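Local atomic coordinates of 2-hydroxyisobutanoyl-CoA mutase large subunit (Aquincola tertiaricarbonis, PDB entry 4R3U), a protein that isomerises 2-hydroxyisobutyryl-CoA and (S)-3-hydroxybutyryl-CoA together with the small cobalamin-binding subunit. Residues W96-I101 / T399-A404. Residues are numbered along the deposited sequence; the frame is centred on the assembly and turned at random.
Sequences WTMRQI and TQQIIA. With 3KK (S-{(3R,5R,9R)-1-[(2R,3S,4R,5R)-5-(6-amino-9H-purin-9-yl)-4-hydroxy-3-(phosphonooxy)tetrahydrofuran-2-yl]-3,5,9-trihydroxy-8,8-dimethyl-3,5-dioxido-10,14-dioxo-2,4,6-trioxa-11,15-diaza-3lambda~5~,5lambda~5~-diphosphaheptadecan-17-yl} 2-hydroxy-2-methylpropanethioate), chain F.
In the TIM barrel of the mutase, Trp96, just before strand 97-102, and Met98, on it, pack outward against helix 390-405. The indole leads: Trp96 NE1 donates a bent hydrogen bond to Gln400 OE1 (2.9 Å, N-H...O 135°), meeting a lone pair in the carbonyl plane. Ring and amide planes lie only 18° apart, so the amide continues the indole edge. The indole N-H, which can only donate, marks OE1 as the oxygen, and Gln400 NE2 is hydrogen-bonded to Thr378 OG1. Further along the ring, Trp96 CH2 presses on Ala404 CB at 3.5 Å. Met98, extended beyond CG, runs antiparallel to the Gln400 side chain; its SD lies 3.8 Å from Gln401 CG and its CE 3.8 Å from Ala404 CB. Gln100 turns back at chi2 (-61°), which brings its amide beside that of Gln400, while its NE2 is hydrogen-bonded to the Thr378 carbonyl. Alternate residues face the barrel interior: Thr97 OG1 lies 2.7 Å from 3KK O4A, and Arg99 NH2 donates to that same phosphate oxygen (2.7 Å), with O9P over a guanidinium face. One strand thus serves helix and substrate from opposite sides, as expected of a TIM barrel threaded by acyl-CoA in the methylmalonyl-CoA mutase family.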
# COMPACT_ATOMS: atom_id res chain seq x y z
N TRP A 96 -11.48 2.78 12.98
CA TRP A 96 -10.38 2.93 13.94
C TRP A 96 -10.07 4.45 14.07
O TRP A 96 -10.35 5.22 13.15
CB TRP A 96 -9.11 2.15 13.45
CG TRP A 96 -8.59 2.59 12.11
CD1 TRP A 96 -7.66 3.57 11.88
CD2 TRP A 96 -9.06 2.16 10.83
NE1 TRP A 96 -7.50 3.75 10.52
CE2 TRP A 96 -8.35 2.90 9.85
CE3 TRP A 96 -9.98 1.18 10.40
CZ2 TRP A 96 -8.55 2.71 8.47
CZ3 TRP A 96 -10.17 0.98 9.03
CH2 TRP A 96 -9.46 1.74 8.08
N THR A 97 -9.50 4.86 15.20
CA THR A 97 -9.12 6.25 15.39
C THR A 97 -7.86 6.49 14.54
O THR A 97 -6.91 5.71 14.57
CB THR A 97 -8.89 6.56 16.88
OG1 THR A 97 -9.98 6.10 17.66
CG2 THR A 97 -8.75 8.04 17.14
N MET A 98 -7.90 7.55 13.74
CA MET A 98 -6.77 7.99 12.94
C MET A 98 -6.15 9.02 13.86
O MET A 98 -6.66 10.15 14.03
CB MET A 98 -7.25 8.56 11.60
CG MET A 98 -8.11 7.56 10.86
SD MET A 98 -8.48 8.03 9.18
CE MET A 98 -9.54 6.67 8.70
N ARG A 99 -5.16 8.53 14.62
CA ARG A 99 -4.50 9.26 15.70
C ARG A 99 -2.97 9.36 15.47
O ARG A 99 -2.20 8.45 15.80
CB ARG A 99 -4.83 8.54 17.01
CG ARG A 99 -4.36 9.27 18.25
CD ARG A 99 -4.39 8.38 19.47
NE ARG A 99 -5.69 7.77 19.71
CZ ARG A 99 -6.73 8.38 20.27
NH1 ARG A 99 -6.63 9.65 20.65
NH2 ARG A 99 -7.87 7.74 20.45
N GLN A 100 -2.57 10.52 14.89
CA GLN A 100 -1.20 10.86 14.53
C GLN A 100 -0.45 11.56 15.66
O GLN A 100 -0.98 12.51 16.27
CB GLN A 100 -1.19 11.74 13.27
CG GLN A 100 -1.73 11.07 12.03
CD GLN A 100 -0.96 9.85 11.62
OE1 GLN A 100 -1.46 8.73 11.67
NE2 GLN A 100 0.27 10.04 11.17
N ILE A 101 0.80 11.14 15.91
CA ILE A 101 1.68 11.74 16.93
C ILE A 101 2.02 13.17 16.51
O ILE A 101 2.30 13.44 15.33
CB ILE A 101 3.00 10.93 17.15
CG1 ILE A 101 2.80 9.50 17.63
CG2 ILE A 101 3.94 11.68 18.01
CD1 ILE A 101 3.85 8.55 17.00
N THR A 399 -3.40 7.90 3.57
CA THR A 399 -3.14 6.46 3.52
C THR A 399 -4.27 5.72 4.26
O THR A 399 -4.89 4.80 3.69
CB THR A 399 -1.75 6.14 4.12
OG1 THR A 399 -0.75 6.90 3.43
CG2 THR A 399 -1.40 4.66 4.07
N GLN A 400 -4.56 6.16 5.50
CA GLN A 400 -5.58 5.57 6.35
C GLN A 400 -6.97 5.73 5.72
O GLN A 400 -7.74 4.78 5.65
CB GLN A 400 -5.51 6.20 7.77
CG GLN A 400 -4.32 5.71 8.59
CD GLN A 400 -4.42 6.08 10.06
OE1 GLN A 400 -5.32 5.63 10.79
NE2 GLN A 400 -3.46 6.85 10.56
N GLN A 401 -7.28 6.96 5.27
CA GLN A 401 -8.54 7.37 4.62
C GLN A 401 -8.83 6.62 3.33
O GLN A 401 -9.98 6.34 3.08
CB GLN A 401 -8.56 8.88 4.40
CG GLN A 401 -8.50 9.65 5.73
CD GLN A 401 -7.93 11.05 5.59
OE1 GLN A 401 -7.39 11.44 4.54
NE2 GLN A 401 -8.02 11.82 6.65
N ILE A 402 -7.79 6.23 2.54
CA ILE A 402 -7.92 5.42 1.34
C ILE A 402 -8.31 3.98 1.71
O ILE A 402 -9.18 3.39 1.07
CB ILE A 402 -6.65 5.54 0.42
CG1 ILE A 402 -6.76 6.82 -0.46
CG2 ILE A 402 -6.42 4.29 -0.47
CD1 ILE A 402 -5.54 7.41 -0.87
N ILE A 403 -7.64 3.41 2.74
CA ILE A 403 -7.91 2.07 3.24
C ILE A 403 -9.33 2.02 3.78
O ILE A 403 -10.08 1.08 3.48
CB ILE A 403 -6.83 1.61 4.27
CG1 ILE A 403 -5.47 1.43 3.60
CG2 ILE A 403 -7.24 0.31 5.01
CD1 ILE A 403 -4.36 1.31 4.55
N ALA A 404 -9.72 3.03 4.56
CA ALA A 404 -11.04 3.11 5.18
C ALA A 404 -12.15 3.32 4.20
O ALA A 404 -13.20 2.68 4.32
CB ALA A 404 -11.07 4.22 6.22
C4 3KK F . 7.58 6.97 21.36
C3 3KK F . 6.50 6.70 20.32
C2 3KK F . 6.99 5.68 19.30
O3 3KK F . 6.22 7.92 19.66
C1 3KK F . 5.20 6.18 20.96
O1 3KK F . 5.19 5.36 21.88
S1P 3KK F . 3.75 6.88 20.24
C2P 3KK F . 2.40 6.14 21.20
C3P 3KK F . 1.10 6.85 20.90
N4P 3KK F . 0.04 6.16 21.62
C5P 3KK F . -1.23 6.22 21.24
O5P 3KK F . -1.64 6.86 20.27
C6P 3KK F . -2.17 5.39 22.14
C7P 3KK F . -3.63 5.58 21.77
N8P 3KK F . -4.47 4.70 22.59
C9P 3KK F . -5.81 4.82 22.59
O9P 3KK F . -6.40 5.68 21.93
CAP 3KK F . -6.58 3.88 23.56
OAP 3KK F . -5.87 3.67 24.80
CBP 3KK F . -7.18 2.57 22.94
CDP 3KK F . -8.10 1.88 23.96
CEP 3KK F . -6.09 1.57 22.54
CCP 3KK F . -8.06 2.89 21.70
O6A 3KK F . -9.02 3.90 22.07
P2A 3KK F . -9.82 4.79 21.04
O4A 3KK F . -8.93 5.26 19.98
O5A 3KK F . -10.58 5.79 21.83
O3A 3KK F . -10.82 3.67 20.40
P1A 3KK F . -12.04 2.87 21.15
O1A 3KK F . -11.93 2.92 22.63
O2A 3KK F . -12.15 1.55 20.50
O5B 3KK F . -13.25 3.81 20.61
C5B 3KK F . -13.75 4.96 21.32
C4B 3KK F . -15.23 4.75 21.70
O4B 3KK F . -16.01 4.25 20.57
C3B 3KK F . -15.37 3.72 22.82
O3B 3KK F . -16.44 4.15 23.69
P3B 3KK F . -16.21 4.67 25.20
O8A 3KK F . -15.58 3.50 25.85
O7A 3KK F . -15.35 5.86 25.01
O9A 3KK F . -17.60 4.97 25.63
C2B 3KK F . -15.74 2.45 22.08
O2B 3KK F . -16.47 1.54 22.91
C1B 3KK F . -16.58 2.97 20.94
N9A 3KK F . -16.56 2.07 19.75
C8A 3KK F . -15.53 1.75 18.97
N7A 3KK F . -15.97 0.92 18.03
C5A 3KK F . -17.28 0.73 18.21
C4A 3KK F . -17.65 1.46 19.28
N3A 3KK F . -18.93 1.48 19.72
C2A 3KK F . -19.93 0.74 19.04
N1A 3KK F . -19.49 -0.01 17.91
C6A 3KK F . -18.20 -0.01 17.54
N6A 3KK F . -17.78 -0.71 16.49